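Local coordinates for protein phytoene synthase (PDB 5IYS) that probably condenses two farnesyl diphosphate molecules head to head into dehydrosqualene, as a magnesium-dependent member of the squalene/phytoene synthase family, at residues Val48-Arg53 and Asp86-Ala91; Lys126-Tyr131 and Met165-Ile170. All coordinates share one frame; numbering follows the deposited sequence.

Contacts 1 and 2 are both buried helix-to-helix contacts of an all-helical chain, on opposite sides of its centre and with their own centres about 24 Å apart. They share no helix: contact 1 joins helices 39-60 and 87-98, contact 2 helices 125-143 and 155-172. In each, the interface itself is apolar and without hydrogen bonds, while one helix turns polar side chains to the same two thiodiphosphate ligands. The chemistry differs with place. In contact 1, helix 39-60 packs alanine and phenylalanine against valine and tryptophan while offering tyrosine and arginine to the thiodiphosphates; contact 2 joins leucines and an isoleucine beside an asparagine that binds magnesium.

Contact 1. Residues Val48-Arg53 and Asp86-Ala91; sequences VYAFCR and DPVWRA. With FPS (S-[(2E,6E)-3,7,11-trimethyldodeca-2,6,10-trienyl] trihydrogen thiodiphosphate), chain H; FPS (S-[(2E,6E)-3,7,11-trimethyldodeca-2,6,10-trienyl] trihydrogen thiodiphosphate), chain G.
Apolar packing joins the two helices, with Val88 lying against the turn of Ala50 and Phe51. Val88 CG2 meets Ala50 CB at 3.9 Å, where a side chain of one methyl lets the valine come up to the helix. Val88 CG1, anti to its own backbone N, comes within 3.8 Å of the backbone N of Phe51. The aromatic pair comes next: Phe51 CE2 touches Trp89 CH2 at 3.6 Å, the ring planes turned 74° apart in an oblique meeting. Trp89 gives its indole N-H to Gln74, so its polar edge is satisfied while the six-membered ring packs. In this all-helical fold of the squalene/phytoene synthases the two short helical segments run at 141°, nearer antiparallel than parallel, and Asp86 N-caps the second, OD1 accepting from Trp89 N. Polar contacts to the ligands come from helix 39-60. The Tyr49 phenol suits a double role: OH donates a very short bond of 2.5 Å to O1A of the chain G ligand and accepts from Arg53 NE, in the guanidinium plane. Arginine's several N-H groups also let Arg53 NH1 donate, nearly straight, to O2B of the chain H ligand at 3.2 Å and pair with Asp57. Along that ligand's farnesyl chain, Cys52 CB meets C7 at 3.5 Å.

Contact 2. Residues Lys126-Tyr131 and Met165-Ile170; sequences KDLEEY and MQLTNI. With MG (magnesium ion), chain D; FPS (S-[(2E,6E)-3,7,11-trimethyldodeca-2,6,10-trienyl] trihydrogen thiodiphosphate), chain H; FPS (S-[(2E,6E)-3,7,11-trimethyldodeca-2,6,10-trienyl] trihydrogen thiodiphosphate), chain G.
Leu128 reaches between Leu167 and Ile170 with its two methyls. Leu128 CD1 meets Ile170 CD1 tip to tip at 3.7 Å. The Leu128 and Leu167 side chains lie obliquely across each other, CD2 of Leu128 being 4.1 Å from CD2 of Leu167. The branched leucine thus serves two partners one turn apart on helix 155-172: its CB already faces that helix, and with CG anti to the backbone N (chi1 -178°) the fork of methyls is carried on outward, one to each partner. Asn169, on the same helix, belongs to the active site. Its OD1 binds a magnesium ion at 2.1 Å, beside O2A of the chain H ligand and three waters. Asn169 ND2 adds a weak hydrogen bond of 3.4 Å to O3A of that ligand. It also hydrogen-bonds the hydroxyl of Tyr249; with OD1 held on the metal, this would fix the turn of the amide. An asparagine fits here because one flat group offers both a metal-binding oxygen and a donor. Gln166, bent at chi2, brings NE2 within 3.5 Å of C4 of the chain H ligand, and Met165 SD packs on C8 of the chain G ligand. Farther out, Thr168 OG1 is hydrogen-bonded to the hydroxyl of Tyr224 and the carbonyl of Ala164. Such a metal-binding helix is consistent with the family's magnesium-assisted diphosphate chemistry. Helix 155-172 is flanked by helix 125-143 through Leu128, by helix 207-227 on Leu167 and by helix 236-258 on Thr168.

Contact 1. Residues Val48-Arg53 and Asp86-Ala91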
loop_
_atom_site.group_PDB
_atom_site.type_symbol
_atom_site.label_atom_id
_atom_site.label_comp_id
_atom_site.label_asym_id
_atom_site.label_seq_id
_atom_site.Cartn_x
_atom_site.Cartn_y
_atom_site.Cartn_z
ATOM N N VAL A 48 -7.999 -2.231 9.001
ATOM C CA VAL A 48 -6.604 -1.796 8.869
ATOM C C VAL A 48 -6.459 -0.771 7.755
ATOM O O VAL A 48 -5.810 0.253 7.949
ATOM C CB VAL A 48 -5.675 -2.997 8.489
ATOM C CG1 VAL A 48 -4.273 -2.476 8.114
ATOM C CG2 VAL A 48 -5.589 -3.924 9.683
ATOM N N TYR A 49 -7.192 -0.972 6.664
ATOM C CA TYR A 49 -7.248 0.008 5.582
ATOM C C TYR A 49 -7.721 1.377 6.089
ATOM O O TYR A 49 -7.114 2.417 5.782
ATOM C CB TYR A 49 -8.215 -0.452 4.480
ATOM C CG TYR A 49 -8.233 0.512 3.314
ATOM C CD1 TYR A 49 -9.069 1.638 3.332
ATOM C CD2 TYR A 49 -7.269 0.419 2.313
ATOM C CE1 TYR A 49 -8.957 2.609 2.330
ATOM C CE2 TYR A 49 -7.171 1.364 1.309
ATOM C CZ TYR A 49 -8.020 2.459 1.333
ATOM O OH TYR A 49 -7.913 3.427 0.347
ATOM N N ALA A 50 -8.806 1.359 6.858
ATOM C CA ALA A 50 -9.354 2.584 7.453
ATOM C C ALA A 50 -8.322 3.357 8.282
ATOM O O ALA A 50 -8.313 4.587 8.281
ATOM C CB ALA A 50 -10.584 2.247 8.314
ATOM N N PHE A 51 -7.603 2.662 9.148
ATOM C CA PHE A 51 -6.562 3.308 9.939
ATOM C C PHE A 51 -5.528 3.944 9.011
ATOM O O PHE A 51 -5.219 5.137 9.150
ATOM C CB PHE A 51 -5.899 2.316 10.888
ATOM C CG PHE A 51 -4.611 2.831 11.485
ATOM C CD1 PHE A 51 -3.420 2.710 10.777
ATOM C CD2 PHE A 51 -4.610 3.485 12.715
ATOM C CE1 PHE A 51 -2.208 3.180 11.316
ATOM C CE2 PHE A 51 -3.403 3.959 13.278
ATOM C CZ PHE A 51 -2.217 3.841 12.545
ATOM N N CYS A 52 -5.070 3.190 8.011
ATOM C CA CYS A 52 -4.063 3.731 7.078
ATOM C C CYS A 52 -4.574 4.953 6.299
ATOM O O CYS A 52 -3.856 5.942 6.070
ATOM C CB CYS A 52 -3.625 2.646 6.098
ATOM S SG CYS A 52 -2.699 1.297 6.886
ATOM N N ARG A 53 -5.748 4.785 5.705
ATOM C CA ARG A 53 -6.362 5.853 4.893
ATOM C C ARG A 53 -6.527 7.127 5.713
ATOM O O ARG A 53 -6.244 8.228 5.222
ATOM C CB ARG A 53 -7.718 5.371 4.348
ATOM C CG ARG A 53 -8.445 6.261 3.324
ATOM C CD ARG A 53 -7.563 7.084 2.378
ATOM N NE ARG A 53 -6.960 6.307 1.296
ATOM C CZ ARG A 53 -5.991 6.745 0.498
ATOM N NH1 ARG A 53 -5.466 7.960 0.658
ATOM N NH2 ARG A 53 -5.547 5.962 -0.473
ATOM N N ASP A 86 -14.105 4.961 19.255
ATOM C CA ASP A 86 -14.018 5.514 17.895
ATOM C C ASP A 86 -14.140 4.302 16.949
ATOM O O ASP A 86 -13.565 3.266 17.243
ATOM C CB ASP A 86 -12.627 6.148 17.720
ATOM C CG ASP A 86 -12.262 6.399 16.254
ATOM O OD1 ASP A 86 -12.202 5.460 15.425
ATOM O OD2 ASP A 86 -11.933 7.555 15.938
ATOM N N PRO A 87 -14.942 4.406 15.880
ATOM C CA PRO A 87 -15.300 3.217 15.094
ATOM C C PRO A 87 -14.092 2.420 14.605
ATOM O O PRO A 87 -14.147 1.191 14.593
ATOM C CB PRO A 87 -16.057 3.770 13.881
ATOM C CG PRO A 87 -16.009 5.260 13.986
ATOM C CD PRO A 87 -15.527 5.650 15.346
ATOM N N VAL A 88 -13.085 3.126 14.085
ATOM C CA VAL A 88 -11.915 2.478 13.521
ATOM C C VAL A 88 -11.139 1.773 14.607
ATOM O O VAL A 88 -10.780 0.614 14.461
ATOM C CB VAL A 88 -11.007 3.476 12.766
ATOM C CG1 VAL A 88 -9.708 2.796 12.294
ATOM C CG2 VAL A 88 -11.725 4.024 11.550
ATOM N N TRP A 89 -11.024 2.414 15.762
ATOM C CA TRP A 89 -10.294 1.818 16.880
ATOM C C TRP A 89 -11.060 0.675 17.530
ATOM O O TRP A 89 -10.458 -0.343 17.872
ATOM C CB TRP A 89 -9.942 2.886 17.930
ATOM C CG TRP A 89 -8.827 3.786 17.467
ATOM C CD1 TRP A 89 -8.921 5.104 17.149
ATOM C CD2 TRP A 89 -7.464 3.402 17.204
ATOM N NE1 TRP A 89 -7.695 5.590 16.761
ATOM C CE2 TRP A 89 -6.787 4.554 16.754
ATOM C CE3 TRP A 89 -6.763 2.192 17.283
ATOM C CZ2 TRP A 89 -5.413 4.547 16.466
ATOM C CZ3 TRP A 89 -5.408 2.169 16.970
ATOM C CH2 TRP A 89 -4.751 3.335 16.530
ATOM N N ARG A 90 -12.393 0.765 17.534
ATOM C CA ARG A 90 -13.219 -0.329 18.070
ATOM C C ARG A 90 -13.153 -1.568 17.155
ATOM O O ARG A 90 -12.963 -2.709 17.627
ATOM C CB ARG A 90 -14.682 0.097 18.292
ATOM C CG ARG A 90 -14.894 0.967 19.574
ATOM C CD ARG A 90 -16.354 1.249 19.810
ATOM N NE ARG A 90 -17.028 1.735 18.612
ATOM C CZ ARG A 90 -17.436 2.991 18.435
ATOM N NH1 ARG A 90 -17.271 3.873 19.405
ATOM N NH2 ARG A 90 -18.033 3.358 17.300
ATOM N N ALA A 91 -13.217 -1.340 15.845
ATOM C CA ALA A 91 -13.031 -2.458 14.897
ATOM C C ALA A 91 -11.626 -3.038 15.050
ATOM O O ALA A 91 -11.453 -4.260 15.118
ATOM C CB ALA A 91 -13.239 -1.964 13.440
HETATM C C1 FPS H . -1.104 5.440 -0.776
HETATM S S1 FPS H . 0.412 5.997 -1.489
HETATM C C2 FPS H . -1.035 5.587 0.725
HETATM C C3 FPS H . -0.268 4.837 1.537
HETATM C C4 FPS H . 0.709 3.806 1.039
HETATM C C5 FPS H . -0.367 5.091 3.024
HETATM C C6 FPS H . -1.663 4.529 3.607
HETATM C C7 FPS H . -1.902 3.107 3.128
HETATM C C8 FPS H . -3.098 2.720 2.662
HETATM C C10 FPS H . -3.211 1.302 2.155
HETATM C C9 FPS H . -4.248 3.686 2.557
HETATM C C11 FPS H . -3.666 0.324 3.214
HETATM C C12 FPS H . -4.108 -0.883 2.397
HETATM C C13 FPS H . -4.553 -2.036 2.930
HETATM C C14 FPS H . -4.676 -2.268 4.405
HETATM C C15 FPS H . -4.930 -3.144 1.999
HETATM P PA FPS H . -0.098 7.937 -1.872
HETATM O O1A FPS H . -0.435 8.617 -0.598
HETATM O O2A FPS H . 1.165 8.671 -2.547
HETATM O O3A FPS H . -1.204 7.916 -3.057
HETATM P PB FPS H . -2.753 8.281 -2.969
HETATM O O1B FPS H . -2.917 9.488 -3.853
HETATM O O2B FPS H . -3.226 8.619 -1.572
HETATM O O3B FPS H . -3.508 7.071 -3.479
HETATM C C1 FPS G . -2.131 2.157 -2.277
HETATM S S1 FPS G . -3.449 2.600 -1.210
HETATM C C2 FPS G . -1.328 1.194 -1.422
HETATM C C3 FPS G . 0.012 1.090 -1.446
HETATM C C4 FPS G . 0.832 1.931 -2.380
HETATM C C5 FPS G . 0.739 0.099 -0.557
HETATM C C6 FPS G . -0.160 -0.731 0.358
HETATM C C7 FPS G . 0.638 -1.911 0.875
HETATM C C8 FPS G . 0.086 -3.123 1.066
HETATM C C10 FPS G . 0.953 -4.187 1.703
HETATM C C9 FPS G . -1.355 -3.435 0.742
HETATM C C11 FPS G . 0.988 -5.417 0.793
HETATM C C12 FPS G . 1.697 -6.575 1.476
HETATM C C13 FPS G . 1.077 -7.548 2.182
HETATM C C14 FPS G . 1.887 -8.666 2.787
HETATM C C15 FPS G . -0.418 -7.576 2.363
HETATM P PA FPS G . -5.052 3.367 -2.261
HETATM O O1A FPS G . -6.312 3.155 -1.544
HETATM O O2A FPS G . -4.743 4.953 -2.176
HETATM O O3A FPS G . -5.097 3.013 -3.816
HETATM P PB FPS G . -4.266 4.010 -4.794
HETATM O O1B FPS G . -5.170 5.071 -5.359
HETATM O O2B FPS G . -3.649 3.067 -5.799
HETATM O O3B FPS G . -3.145 4.751 -4.098
#

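Contact 2. Residues Lys126-Tyr131 and Met165-Ile170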
loop_
_atom_site.group_PDB
_atom_site.type_symbol
_atom_site.label_atom_id
_atom_site.label_comp_id
_atom_site.label_asym_id
_atom_site.label_seq_id
_atom_site.Cartn_x
_atom_site.Cartn_y
_atom_site.Cartn_z
ATOM N N LYS A 126 18.582 3.734 -1.350
ATOM C CA LYS A 126 18.502 3.301 0.044
ATOM C C LYS A 126 17.524 4.155 0.838
ATOM O O LYS A 126 16.747 3.633 1.657
ATOM C CB LYS A 126 19.884 3.369 0.693
ATOM C CG LYS A 126 20.025 2.555 1.970
ATOM C CD LYS A 126 21.399 1.883 2.005
ATOM C CE LYS A 126 21.843 1.540 3.422
ATOM N NZ LYS A 126 23.324 1.357 3.526
ATOM N N ASP A 127 17.631 5.471 0.664
ATOM C CA ASP A 127 16.721 6.391 1.342
ATOM C C ASP A 127 15.286 6.081 0.908
ATOM O O ASP A 127 14.352 6.078 1.721
ATOM C CB ASP A 127 17.024 7.852 1.004
ATOM C CG ASP A 127 18.323 8.344 1.616
ATOM O OD1 ASP A 127 18.524 8.150 2.829
ATOM O OD2 ASP A 127 19.165 8.878 0.866
ATOM N N LEU A 128 15.112 5.891 -0.392
ATOM C CA LEU A 128 13.768 5.675 -0.918
ATOM C C LEU A 128 13.234 4.340 -0.396
ATOM O O LEU A 128 12.053 4.225 -0.072
ATOM C CB LEU A 128 13.753 5.678 -2.450
ATOM C CG LEU A 128 12.384 5.500 -3.142
ATOM C CD1 LEU A 128 11.319 6.485 -2.627
ATOM C CD2 LEU A 128 12.499 5.621 -4.659
ATOM N N GLU A 129 14.108 3.343 -0.289
ATOM C CA GLU A 129 13.695 2.044 0.242
ATOM C C GLU A 129 13.271 2.085 1.723
ATOM O O GLU A 129 12.314 1.424 2.141
ATOM C CB GLU A 129 14.806 1.022 -0.021
ATOM C CG GLU A 129 14.763 -0.175 0.908
ATOM C CD GLU A 129 15.982 -1.064 0.740
ATOM O OE1 GLU A 129 17.099 -0.527 0.571
ATOM O OE2 GLU A 129 15.810 -2.300 0.744
ATOM N N GLU A 130 13.968 2.856 2.549
ATOM C CA GLU A 130 13.567 2.995 3.959
ATOM C C GLU A 130 12.198 3.655 4.036
ATOM O O GLU A 130 11.323 3.253 4.809
ATOM C CB GLU A 130 14.600 3.841 4.726
ATOM C CG GLU A 130 15.810 3.035 5.169
ATOM C CD GLU A 130 15.568 2.361 6.508
ATOM O OE1 GLU A 130 15.280 3.065 7.503
ATOM O OE2 GLU A 130 15.624 1.115 6.557
ATOM N N TYR A 131 12.000 4.669 3.210
ATOM C CA TYR A 131 10.732 5.393 3.248
ATOM C C TYR A 131 9.580 4.470 2.826
ATOM O O TYR A 131 8.514 4.471 3.461
ATOM C CB TYR A 131 10.805 6.619 2.348
ATOM C CG TYR A 131 9.456 7.229 2.070
ATOM C CD1 TYR A 131 8.834 8.023 3.021
ATOM C CD2 TYR A 131 8.812 7.010 0.851
ATOM C CE1 TYR A 131 7.559 8.552 2.772
ATOM C CE2 TYR A 131 7.544 7.512 0.614
ATOM C CZ TYR A 131 6.955 8.338 1.547
ATOM O OH TYR A 131 5.696 8.859 1.294
ATOM N N MET A 165 4.680 -2.248 -4.298
ATOM C CA MET A 165 3.474 -1.447 -4.510
ATOM C C MET A 165 3.718 0.058 -4.383
ATOM O O MET A 165 3.151 0.866 -5.142
ATOM C CB MET A 165 2.387 -1.915 -3.536
ATOM C CG MET A 165 1.703 -3.208 -3.987
ATOM S SD MET A 165 0.508 -3.754 -2.706
ATOM C CE MET A 165 -0.131 -5.196 -3.546
ATOM N N GLN A 166 4.511 0.449 -3.395
ATOM C CA GLN A 166 4.773 1.873 -3.179
ATOM C C GLN A 166 5.573 2.404 -4.384
ATOM O O GLN A 166 5.311 3.513 -4.827
ATOM C CB GLN A 166 5.558 2.091 -1.879
ATOM C CG GLN A 166 5.913 3.533 -1.575
ATOM C CD GLN A 166 4.693 4.435 -1.574
ATOM O OE1 GLN A 166 4.634 5.407 -2.326
ATOM N NE2 GLN A 166 3.659 4.028 -0.853
ATOM N N LEU A 167 6.564 1.651 -4.861
ATOM C CA LEU A 167 7.309 2.043 -6.078
ATOM C C LEU A 167 6.382 2.194 -7.280
ATOM O O LEU A 167 6.557 3.080 -8.114
ATOM C CB LEU A 167 8.362 0.981 -6.425
ATOM C CG LEU A 167 9.614 0.952 -5.549
ATOM C CD1 LEU A 167 10.615 -0.060 -6.074
ATOM C CD2 LEU A 167 10.231 2.349 -5.468
ATOM N N THR A 168 5.446 1.260 -7.420
ATOM C CA THR A 168 4.437 1.349 -8.482
ATOM C C THR A 168 3.611 2.632 -8.343
ATOM O O THR A 168 3.370 3.352 -9.322
ATOM C CB THR A 168 3.494 0.125 -8.402
ATOM O OG1 THR A 168 4.268 -1.089 -8.506
ATOM C CG2 THR A 168 2.438 0.171 -9.507
ATOM N N ASN A 169 3.190 2.939 -7.123
ATOM C CA ASN A 169 2.443 4.181 -6.872
ATOM C C ASN A 169 3.230 5.439 -7.266
ATOM O O ASN A 169 2.698 6.372 -7.909
ATOM C CB ASN A 169 1.994 4.215 -5.406
ATOM C CG ASN A 169 1.113 5.416 -5.090
ATOM O OD1 ASN A 169 1.618 6.522 -4.977
ATOM N ND2 ASN A 169 -0.195 5.199 -4.927
ATOM N N ILE A 170 4.522 5.406 -6.954
ATOM C CA ILE A 170 5.443 6.488 -7.286
ATOM C C ILE A 170 5.543 6.680 -8.813
ATOM O O ILE A 170 5.422 7.802 -9.349
ATOM C CB ILE A 170 6.838 6.187 -6.678
ATOM C CG1 ILE A 170 6.853 6.478 -5.167
ATOM C CG2 ILE A 170 7.901 7.032 -7.330
ATOM C CD1 ILE A 170 8.081 5.914 -4.407
HETATM MG MG MG D . 1.855 8.532 -4.285
HETATM C C1 FPS H . -1.104 5.440 -0.776
HETATM S S1 FPS H . 0.412 5.997 -1.489
HETATM C C2 FPS H . -1.035 5.587 0.725
HETATM C C3 FPS H . -0.268 4.837 1.537
HETATM C C4 FPS H . 0.709 3.806 1.039
HETATM C C5 FPS H . -0.367 5.091 3.024
HETATM C C6 FPS H . -1.663 4.529 3.607
HETATM C C7 FPS H . -1.902 3.107 3.128
HETATM C C8 FPS H . -3.098 2.720 2.662
HETATM C C10 FPS H . -3.211 1.302 2.155
HETATM C C9 FPS H . -4.248 3.686 2.557
HETATM C C11 FPS H . -3.666 0.324 3.214
HETATM C C12 FPS H . -4.108 -0.883 2.397
HETATM C C13 FPS H . -4.553 -2.036 2.930
HETATM C C14 FPS H . -4.676 -2.268 4.405
HETATM C C15 FPS H . -4.930 -3.144 1.999
HETATM P PA FPS H . -0.098 7.937 -1.872
HETATM O O1A FPS H . -0.435 8.617 -0.598
HETATM O O2A FPS H . 1.165 8.671 -2.547
HETATM O O3A FPS H . -1.204 7.916 -3.057
HETATM P PB FPS H . -2.753 8.281 -2.969
HETATM O O1B FPS H . -2.917 9.488 -3.853
HETATM O O2B FPS H . -3.226 8.619 -1.572
HETATM O O3B FPS H . -3.508 7.071 -3.479
HETATM C C1 FPS G . -2.131 2.157 -2.277
HETATM S S1 FPS G . -3.449 2.600 -1.210
HETATM C C2 FPS G . -1.328 1.194 -1.422
HETATM C C3 FPS G . 0.012 1.090 -1.446
HETATM C C4 FPS G . 0.832 1.931 -2.380
HETATM C C5 FPS G . 0.739 0.099 -0.557
HETATM C C6 FPS G . -0.160 -0.731 0.358
HETATM C C7 FPS G . 0.638 -1.911 0.875
HETATM C C8 FPS G . 0.086 -3.123 1.066
HETATM C C10 FPS G . 0.953 -4.187 1.703
HETATM C C9 FPS G . -1.355 -3.435 0.742
HETATM C C11 FPS G . 0.988 -5.417 0.793
HETATM C C12 FPS G . 1.697 -6.575 1.476
HETATM C C13 FPS G . 1.077 -7.548 2.182
HETATM C C14 FPS G . 1.887 -8.666 2.787
HETATM C C15 FPS G . -0.418 -7.576 2.363
HETATM P PA FPS G . -5.052 3.367 -2.261
HETATM O O1A FPS G . -6.312 3.155 -1.544
HETATM O O2A FPS G . -4.743 4.953 -2.176
HETATM O O3A FPS G . -5.097 3.013 -3.816
HETATM P PB FPS G . -4.266 4.010 -4.794
HETATM O O1B FPS G . -5.170 5.071 -5.359
HETATM O O2B FPS G . -3.649 3.067 -5.799
HETATM O O3B FPS G . -3.145 4.751 -4.098
HETATM O O HOH W 1 3.552 8.543 -3.275
HETATM O O HOH W 2 2.992 8.720 -5.680
HETATM O O HOH W 3 0.446 8.531 -5.180
#